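Local coordinates for iodotyrosine deiodinase (Thermotoga neapolitana, PDB 6TYK), which catalyses the FMN-dependent, NADPH-driven removal of halogen from iodinated, brominated and chlorinated tyrosines, working as a homodimer, at residues A[61-66]-A[143-148]; A[23-26]-A[31-34]; A[27-32]-A[129-134]. All coordinates share one frame; numbering follows the deposited sequence. Where two conformers were deposited one is given.

Interaction 1: residues A[61-66]-A[143-148]; sequences RRVCER and FREVEK
An antiparallel helix pair at the edge of the nitroreductase fold brings V63 and C64 of helix 54-74 against E145 and V146 of helix 143-149. The two short axes run at 168° and approach to 9.6 Å, with V63 and V146 nearest in backbone register. The seam is small and mostly apolar. V63 sets CG1 anti to its own nitrogen (chi1 166°), which carries that methyl across the interface. There CG1 lies 3.5 Å from E145 CB and stands 4.3 Å from V146 CG2, wedged beside the base of the glutamate, whose extended chain runs obliquely over it toward solvent. On the inner side the thiol of C64 meets the same valine branch, SG to V146 CG2 at 3.6 Å. With chi1 at -71°, SG sits beside the nitrogen of its own residue and reaches into the more buried part of the seam. L95, Y138, P140 and I161 pack around this sulfur, while V146 also rests on L158 of strand 156-165, so the pair is seated on the central sheet. The C64 side chain comes within about 5 Å of those of E68 and K92, both of which bind the halotyrosine, and about 8 Å from the bound 3-iodotyrosine, which places it probably in a second shell around the substrate. Nearby, E65 OE2 accepts a hydrogen bond from K92 N, a direct link from helix 54-74 to the backbone of a substrate-binding residue. On the solvent side polar groups join the helices through one water. This molecule donates to V63 O at 2.8 Å and to E145 OE1 at 2.7 Å, bridging a main-chain carbonyl and the far end of the side chain that covers V63.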
loop_
_atom_site.group_PDB
_atom_site.type_symbol
_atom_site.label_atom_id
_atom_site.label_comp_id
_atom_site.label_asym_id
_atom_site.label_seq_id
_atom_site.Cartn_x
_atom_site.Cartn_y
_atom_site.Cartn_z
ATOM N N ARG A 61 18.203 -1.970 16.739
ATOM C CA ARG A 61 18.592 -0.569 16.676
ATOM C C ARG A 61 20.035 -0.419 16.251
ATOM O O ARG A 61 20.341 0.368 15.367
ATOM C CB ARG A 61 18.405 0.119 18.022
ATOM C CG ARG A 61 18.842 1.578 18.010
ATOM C CD ARG A 61 18.368 2.294 19.256
ATOM N NE ARG A 61 18.756 1.578 20.466
ATOM C CZ ARG A 61 19.972 1.610 20.989
ATOM N NH1 ARG A 61 20.926 2.323 20.402
ATOM N NH2 ARG A 61 20.231 0.928 22.096
ATOM N N ARG A 62 20.935 -1.155 16.895
ATOM C CA ARG A 62 22.349 -0.985 16.597
ATOM C C ARG A 62 22.719 -1.431 15.185
ATOM O O ARG A 62 23.532 -0.781 14.525
ATOM C CB ARG A 62 23.214 -1.658 17.664
ATOM C CG ARG A 62 23.093 -0.959 19.010
ATOM C CD ARG A 62 24.044 -1.525 20.044
ATOM N NE ARG A 62 23.644 -2.872 20.416
ATOM C CZ ARG A 62 22.806 -3.168 21.408
ATOM N NH1 ARG A 62 22.290 -2.210 22.173
ATOM N NH2 ARG A 62 22.492 -4.431 21.640
ATOM N N VAL A 63 22.115 -2.522 14.717
ATOM C CA VAL A 63 22.360 -2.976 13.352
ATOM C C VAL A 63 21.849 -1.934 12.351
ATOM O O VAL A 63 22.520 -1.603 11.367
ATOM C CB VAL A 63 21.732 -4.353 13.101
ATOM C CG1 VAL A 63 21.695 -4.663 11.621
ATOM C CG2 VAL A 63 22.514 -5.407 13.862
ATOM N N CYS A 64 20.663 -1.397 12.617
ATOM C CA CYS A 64 20.116 -0.366 11.752
ATOM C C CYS A 64 20.962 0.895 11.785
ATOM O O CYS A 64 21.246 1.471 10.745
ATOM C CB CYS A 64 18.661 -0.062 12.121
ATOM S SG CYS A 64 17.564 -1.407 11.662
ATOM N N GLU A 65 21.376 1.313 12.974
ATOM C CA GLU A 65 22.177 2.532 13.105
ATOM C C GLU A 65 23.505 2.425 12.371
ATOM O O GLU A 65 23.950 3.387 11.736
ATOM C CB GLU A 65 22.411 2.876 14.577
ATOM C CG GLU A 65 21.211 3.549 15.204
ATOM C CD GLU A 65 21.425 3.916 16.648
ATOM O OE1 GLU A 65 22.448 3.495 17.228
ATOM O OE2 GLU A 65 20.561 4.624 17.209
ATOM N N ARG A 66 24.134 1.257 12.450
ATOM C CA ARG A 66 25.399 1.047 11.751
ATOM C C ARG A 66 25.195 1.219 10.248
ATOM O O ARG A 66 25.967 1.900 9.562
ATOM C CB ARG A 66 25.949 -0.347 12.055
ATOM C CG ARG A 66 27.125 -0.753 11.182
ATOM C CD ARG A 66 28.333 0.134 11.417
ATOM N NE ARG A 66 28.354 1.307 10.546
ATOM C CZ ARG A 66 29.352 2.185 10.492
ATOM N NH1 ARG A 66 30.423 2.028 11.262
ATOM N NH2 ARG A 66 29.280 3.222 9.667
ATOM N N PHE A 143 18.031 -4.725 5.040
ATOM C CA PHE A 143 17.076 -5.535 5.774
ATOM C C PHE A 143 17.625 -6.907 6.136
ATOM O O PHE A 143 17.118 -7.552 7.052
ATOM C CB PHE A 143 15.811 -5.723 4.947
ATOM C CG PHE A 143 14.912 -4.524 4.918
ATOM C CD1 PHE A 143 13.967 -4.330 5.909
ATOM C CD2 PHE A 143 15.005 -3.597 3.896
ATOM C CE1 PHE A 143 13.123 -3.230 5.886
ATOM C CE2 PHE A 143 14.166 -2.499 3.868
ATOM C CZ PHE A 143 13.217 -2.321 4.866
ATOM N N ARG A 144 18.643 -7.365 5.411
ATOM C CA ARG A 144 19.100 -8.745 5.579
ATOM C C ARG A 144 19.626 -9.021 6.983
ATOM O O ARG A 144 19.383 -10.088 7.544
ATOM C CB ARG A 144 20.135 -9.126 4.514
ATOM C CG ARG A 144 19.536 -9.215 3.119
ATOM C CD ARG A 144 20.573 -9.535 2.057
ATOM N NE ARG A 144 19.965 -9.583 0.729
ATOM C CZ ARG A 144 20.619 -9.884 -0.389
ATOM N NH1 ARG A 144 21.915 -10.169 -0.346
ATOM N NH2 ARG A 144 19.977 -9.902 -1.550
ATOM N N GLU A 145 20.330 -8.052 7.554
ATOM C CA GLU A 145 20.883 -8.216 8.892
ATOM C C GLU A 145 19.787 -8.254 9.952
ATOM O O GLU A 145 19.862 -9.021 10.906
ATOM C CB GLU A 145 21.916 -7.123 9.189
ATOM C CG GLU A 145 23.152 -7.216 8.302
ATOM C CD GLU A 145 24.059 -6.000 8.402
ATOM O OE1 GLU A 145 23.546 -4.888 8.657
ATOM O OE2 GLU A 145 25.287 -6.159 8.226
ATOM N N VAL A 146 18.753 -7.440 9.774
ATOM C CA VAL A 146 17.636 -7.444 10.704
ATOM C C VAL A 146 16.866 -8.751 10.568
ATOM O O VAL A 146 16.466 -9.351 11.564
ATOM C CB VAL A 146 16.713 -6.226 10.491
ATOM C CG1 VAL A 146 15.504 -6.319 11.402
ATOM C CG2 VAL A 146 17.487 -4.935 10.744
ATOM N N GLU A 147 16.685 -9.207 9.332
ATOM C CA GLU A 147 16.015 -10.481 9.088
ATOM C C GLU A 147 16.688 -11.617 9.841
ATOM O O GLU A 147 16.015 -12.471 10.415
ATOM C CB GLU A 147 15.992 -10.807 7.597
ATOM C CG GLU A 147 14.953 -10.032 6.809
ATOM C CD GLU A 147 14.915 -10.457 5.358
ATOM O OE1 GLU A 147 15.800 -11.224 4.937
ATOM O OE2 GLU A 147 14.009 -10.033 4.627
ATOM N N LYS A 148 18.017 -11.621 9.838
ATOM C CA LYS A 148 18.760 -12.692 10.488
ATOM C C LYS A 148 18.586 -12.627 12.001
ATOM O O LYS A 148 18.498 -13.661 12.668
ATOM C CB LYS A 148 20.245 -12.633 10.109
ATOM C CG LYS A 148 21.095 -13.737 10.723
ATOM C CD LYS A 148 22.563 -13.516 10.419
ATOM C CE LYS A 148 23.441 -14.514 11.156
ATOM N NZ LYS A 148 24.875 -14.130 11.090
HETATM O O HOH W 1 24.645 -2.999 10.184
#

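Interaction 2: residues A[23-26]-A[31-34]; sequences PLED and LKVA
E25 and K32 stand seven residues apart on one face of helix 24-35, their CA atoms 10.0 Å apart, two helical turns along the axis. P23 O accepts the N-H of D26, with N and O 3.1 Å apart, in the opening turn. Between the side chains runs a single ion pair, with K32 NZ reaching E25 OE2 at 3.4 Å in a salt bridge whose hydrogen bond is weak. Both chains must cover the gap. K32 is fully extended from CG to NZ and leans back toward the start of the helix, whereas E25 bends at chi2 (49°) and swings its carboxylate toward the lysine, so that they meet at about a right angle. OE2 alone makes the approach; E25 OE1 is 4.5 Å from K32 NZ. The acidic group in the first turn would also be likely to suit the positive end of the helix dipole. This is a surface contact, away from the active site. Beneath it L31 packs on L124 of helix 113-130 and L102 of strand 100-107, V33 lies on A127, and K32 packs on V179 of the second subunit.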
loop_
_atom_site.group_PDB
_atom_site.type_symbol
_atom_site.label_atom_id
_atom_site.label_comp_id
_atom_site.label_asym_id
_atom_site.label_seq_id
_atom_site.Cartn_x
_atom_site.Cartn_y
_atom_site.Cartn_z
ATOM N N PRO A 23 -2.031 -1.096 25.302
ATOM C CA PRO A 23 -2.532 -2.471 25.399
ATOM C C PRO A 23 -2.311 -3.192 24.079
ATOM O O PRO A 23 -2.421 -2.583 23.010
ATOM C CB PRO A 23 -4.029 -2.288 25.639
ATOM C CG PRO A 23 -4.168 -0.914 26.211
ATOM C CD PRO A 23 -3.071 -0.095 25.585
ATOM N N LEU A 24 -1.988 -4.474 24.159
ATOM C CA LEU A 24 -1.769 -5.280 22.972
ATOM C C LEU A 24 -2.941 -5.188 22.005
ATOM O O LEU A 24 -2.747 -5.141 20.791
ATOM C CB LEU A 24 -1.521 -6.735 23.374
ATOM C CG LEU A 24 -1.286 -7.709 22.223
ATOM C CD1 LEU A 24 -0.078 -7.277 21.417
ATOM C CD2 LEU A 24 -1.118 -9.132 22.742
ATOM N N GLU A 25 -4.157 -5.147 22.535
ATOM C CA GLU A 25 -5.331 -5.137 21.665
ATOM C C GLU A 25 -5.382 -3.944 20.708
ATOM O O GLU A 25 -5.942 -4.049 19.625
ATOM C CB GLU A 25 -6.630 -5.239 22.468
ATOM C CG GLU A 25 -7.852 -5.550 21.606
ATOM C CD GLU A 25 -7.620 -6.717 20.651
ATOM O OE1 GLU A 25 -6.942 -7.693 21.047
ATOM O OE2 GLU A 25 -8.112 -6.653 19.501
ATOM N N ASP A 26 -4.795 -2.815 21.099
ATOM C CA ASP A 26 -4.754 -1.645 20.222
ATOM C C ASP A 26 -3.896 -1.917 18.990
ATOM O O ASP A 26 -4.254 -1.556 17.868
ATOM C CB ASP A 26 -4.239 -0.415 20.972
ATOM C CG ASP A 26 -5.210 0.066 22.022
ATOM O OD1 ASP A 26 -6.431 -0.105 21.826
ATOM O OD2 ASP A 26 -4.752 0.610 23.046
ATOM N N LEU A 31 -3.795 -4.625 13.058
ATOM C CA LEU A 31 -3.482 -5.772 12.216
ATOM C C LEU A 31 -4.764 -6.363 11.651
ATOM O O LEU A 31 -4.810 -6.799 10.505
ATOM C CB LEU A 31 -2.721 -6.835 12.999
ATOM C CG LEU A 31 -1.436 -6.334 13.654
ATOM C CD1 LEU A 31 -0.692 -7.514 14.220
ATOM C CD2 LEU A 31 -0.547 -5.557 12.682
ATOM N N LYS A 32 -5.813 -6.370 12.461
ATOM C CA LYS A 32 -7.105 -6.907 12.027
ATOM C C LYS A 32 -7.696 -6.060 10.902
ATOM O O LYS A 32 -8.256 -6.581 9.943
ATOM C CB LYS A 32 -8.059 -6.975 13.211
ATOM C CG LYS A 32 -7.718 -8.103 14.164
ATOM C CD LYS A 32 -8.631 -8.092 15.371
ATOM C CE LYS A 32 -8.335 -9.254 16.298
ATOM N NZ LYS A 32 -9.224 -9.225 17.490
ATOM N N VAL A 33 -7.553 -4.745 11.007
ATOM C CA VAL A 33 -7.984 -3.866 9.938
ATOM C C VAL A 33 -7.173 -4.137 8.673
ATOM O O VAL A 33 -7.730 -4.321 7.592
ATOM C CB VAL A 33 -7.862 -2.399 10.340
ATOM C CG1 VAL A 33 -8.210 -1.525 9.155
ATOM C CG2 VAL A 33 -8.777 -2.100 11.532
ATOM N N ALA A 34 -5.852 -4.185 8.816
ATOM C CA ALA A 34 -4.978 -4.410 7.673
ATOM C C ALA A 34 -5.318 -5.738 6.994
ATOM O O ALA A 34 -5.266 -5.856 5.777
ATOM C CB ALA A 34 -3.535 -4.407 8.110
#

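Interaction 3: residues A[27-32]-A[129-134]; sequences LIYSLK and EEKGLG
Cation-pi and CH-pi contacts place K131 over one face of the Y29 ring. Its ammonium NZ is 4.3 Å from the ring centroid and only 8° off the normal, and the methylene CE packs closer in, 3.4 Å from the same centroid and 19° off the normal. A bend at chi2 (-60°) folds the lysine chain over the ring, with CG resting 3.5 Å from Y29 CD2. An alanine here lacks the methylenes and ammonium over that face, which would probably leave the Y29 ring less firmly covered and freer to shift. Around the other end of the tyrosine, E130 brings its carboxylate to the ring edge, but the modelled separation from the hydroxyl is too short to interpret. E130 and K131 sit where helix 113-130 ends in a Schellman motif: G132 takes positive phi, and its N bonds to E129 O at 3.0 Å, turning the chain toward strand 134-135. The L133 side chain comes loosely against the backbone of L27, CD1 to L27 N at 4.4 Å, and also meets P22 and Y166. Y29 and E130 both pack on L4 of the second subunit, whose Y5 N is linked to Y29 OH by a weak hydrogen bond.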
loop_
_atom_site.group_PDB
_atom_site.type_symbol
_atom_site.label_atom_id
_atom_site.label_comp_id
_atom_site.label_asym_id
_atom_site.label_seq_id
_atom_site.Cartn_x
_atom_site.Cartn_y
_atom_site.Cartn_z
ATOM N N LEU A 27 -2.763 -2.570 19.203
ATOM C CA LEU A 27 -1.919 -2.963 18.091
ATOM C C LEU A 27 -2.604 -4.034 17.248
ATOM O O LEU A 27 -2.646 -3.947 16.016
ATOM C CB LEU A 27 -0.581 -3.479 18.612
ATOM C CG LEU A 27 0.391 -3.988 17.554
ATOM C CD1 LEU A 27 0.648 -2.928 16.490
ATOM C CD2 LEU A 27 1.694 -4.435 18.209
ATOM N N ILE A 28 -3.142 -5.050 17.914
ATOM C CA ILE A 28 -3.835 -6.130 17.217
ATOM C C ILE A 28 -5.006 -5.618 16.381
ATOM O O ILE A 28 -5.235 -6.110 15.282
ATOM C CB ILE A 28 -4.318 -7.230 18.186
ATOM C CG1 ILE A 28 -3.118 -7.902 18.861
ATOM C CG2 ILE A 28 -5.168 -8.261 17.447
ATOM C CD1 ILE A 28 -2.171 -8.574 17.895
ATOM N N TYR A 29 -5.736 -4.629 16.897
ATOM C CA TYR A 29 -6.805 -3.989 16.129
ATOM C C TYR A 29 -6.306 -3.544 14.759
ATOM O O TYR A 29 -6.956 -3.767 13.742
ATOM C CB TYR A 29 -7.360 -2.772 16.882
ATOM C CG TYR A 29 -8.259 -1.900 16.033
ATOM C CD1 TYR A 29 -9.596 -2.230 15.842
ATOM C CD2 TYR A 29 -7.774 -0.749 15.420
ATOM C CE1 TYR A 29 -10.421 -1.446 15.068
ATOM C CE2 TYR A 29 -8.593 0.038 14.640
ATOM C CZ TYR A 29 -9.916 -0.315 14.471
ATOM O OH TYR A 29 -10.743 0.461 13.699
ATOM N N SER A 30 -5.145 -2.908 14.734
ATOM C CA SER A 30 -4.602 -2.378 13.487
ATOM C C SER A 30 -4.264 -3.502 12.520
ATOM O O SER A 30 -4.434 -3.364 11.308
ATOM C CB SER A 30 -3.381 -1.468 13.733
ATOM O OG SER A 30 -2.160 -2.186 13.913
ATOM N N LEU A 31 -3.795 -4.625 13.058
ATOM C CA LEU A 31 -3.482 -5.772 12.216
ATOM C C LEU A 31 -4.764 -6.363 11.651
ATOM O O LEU A 31 -4.810 -6.799 10.505
ATOM C CB LEU A 31 -2.721 -6.835 12.999
ATOM C CG LEU A 31 -1.436 -6.334 13.654
ATOM C CD1 LEU A 31 -0.692 -7.514 14.220
ATOM C CD2 LEU A 31 -0.547 -5.557 12.682
ATOM N N LYS A 32 -5.813 -6.370 12.461
ATOM C CA LYS A 32 -7.105 -6.907 12.027
ATOM C C LYS A 32 -7.696 -6.060 10.902
ATOM O O LYS A 32 -8.256 -6.581 9.943
ATOM C CB LYS A 32 -8.059 -6.975 13.211
ATOM C CG LYS A 32 -7.718 -8.103 14.164
ATOM C CD LYS A 32 -8.631 -8.092 15.371
ATOM C CE LYS A 32 -8.335 -9.254 16.298
ATOM N NZ LYS A 32 -9.224 -9.225 17.490
ATOM N N GLU A 129 -3.749 5.313 13.603
ATOM C CA GLU A 129 -4.175 6.679 13.864
ATOM C C GLU A 129 -5.513 6.688 14.602
ATOM O O GLU A 129 -5.698 7.451 15.540
ATOM C CB GLU A 129 -4.255 7.492 12.571
ATOM C CG GLU A 129 -4.781 8.906 12.775
ATOM C CD GLU A 129 -3.741 9.844 13.369
ATOM O OE1 GLU A 129 -2.557 9.462 13.434
ATOM O OE2 GLU A 129 -4.105 10.969 13.766
ATOM N N GLU A 130 -6.437 5.822 14.195
ATOM C CA GLU A 130 -7.741 5.755 14.847
ATOM C C GLU A 130 -7.598 5.411 16.332
ATOM O O GLU A 130 -8.384 5.863 17.161
ATOM C CB GLU A 130 -8.645 4.735 14.147
ATOM C CG GLU A 130 -10.052 4.689 14.732
ATOM C CD GLU A 130 -10.918 3.603 14.126
ATOM O OE1 GLU A 130 -10.356 2.630 13.586
ATOM O OE2 GLU A 130 -12.165 3.726 14.194
ATOM N N LYS A 131 -6.583 4.617 16.659
ATOM C CA LYS A 131 -6.346 4.195 18.039
ATOM C C LYS A 131 -5.453 5.153 18.828
ATOM O O LYS A 131 -5.122 4.888 19.987
ATOM C CB LYS A 131 -5.734 2.793 18.065
ATOM C CG LYS A 131 -6.699 1.696 17.648
ATOM C CD LYS A 131 -7.905 1.679 18.577
ATOM C CE LYS A 131 -8.863 0.549 18.254
ATOM N NZ LYS A 131 -10.127 0.685 19.029
ATOM N N GLY A 132 -5.055 6.253 18.204
ATOM C CA GLY A 132 -4.215 7.230 18.874
ATOM C C GLY A 132 -2.773 6.764 19.013
ATOM O O GLY A 132 -2.033 7.244 19.870
ATOM N N LEU A 133 -2.373 5.808 18.182
ATOM C CA LEU A 133 -0.991 5.353 18.171
ATOM C C LEU A 133 -0.280 5.997 17.010
ATOM O O LEU A 133 -0.913 6.412 16.038
ATOM C CB LEU A 133 -0.922 3.834 18.050
ATOM C CG LEU A 133 -1.611 3.107 19.201
ATOM C CD1 LEU A 133 -1.563 1.616 18.980
ATOM C CD2 LEU A 133 -0.961 3.479 20.524
ATOM N N GLY A 134 1.040 6.092 17.123
ATOM C CA GLY A 134 1.860 6.683 16.088
ATOM C C GLY A 134 2.776 5.635 15.502
ATOM O O GLY A 134 2.995 4.566 16.097
#

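How the interactions relate
Interactions 2 and 3 share helix 24-35 and residues L31 and K32, with centres 5 Å apart; D26 of interaction 2 meets L133 of interaction 3, CB to CD1 at 3.9 Å. Interaction 2 lies within that helix, while interaction 3 joins it to the end of helix 113-130; both touch the second subunit. Interaction 1 lies across the centre of the chain from interaction 3, about 25 Å between centres and 15 Å between nearest atoms, near the substrate pocket. In sequence, interaction 2 closes before interaction 1 opens, whereas interactions 1 and 3 interleave: 27-32, 61-66, 129-134, 143-148. Interactions 1 and 3 thus each bring together segments far apart in sequence, interaction 3 at the subunit interface.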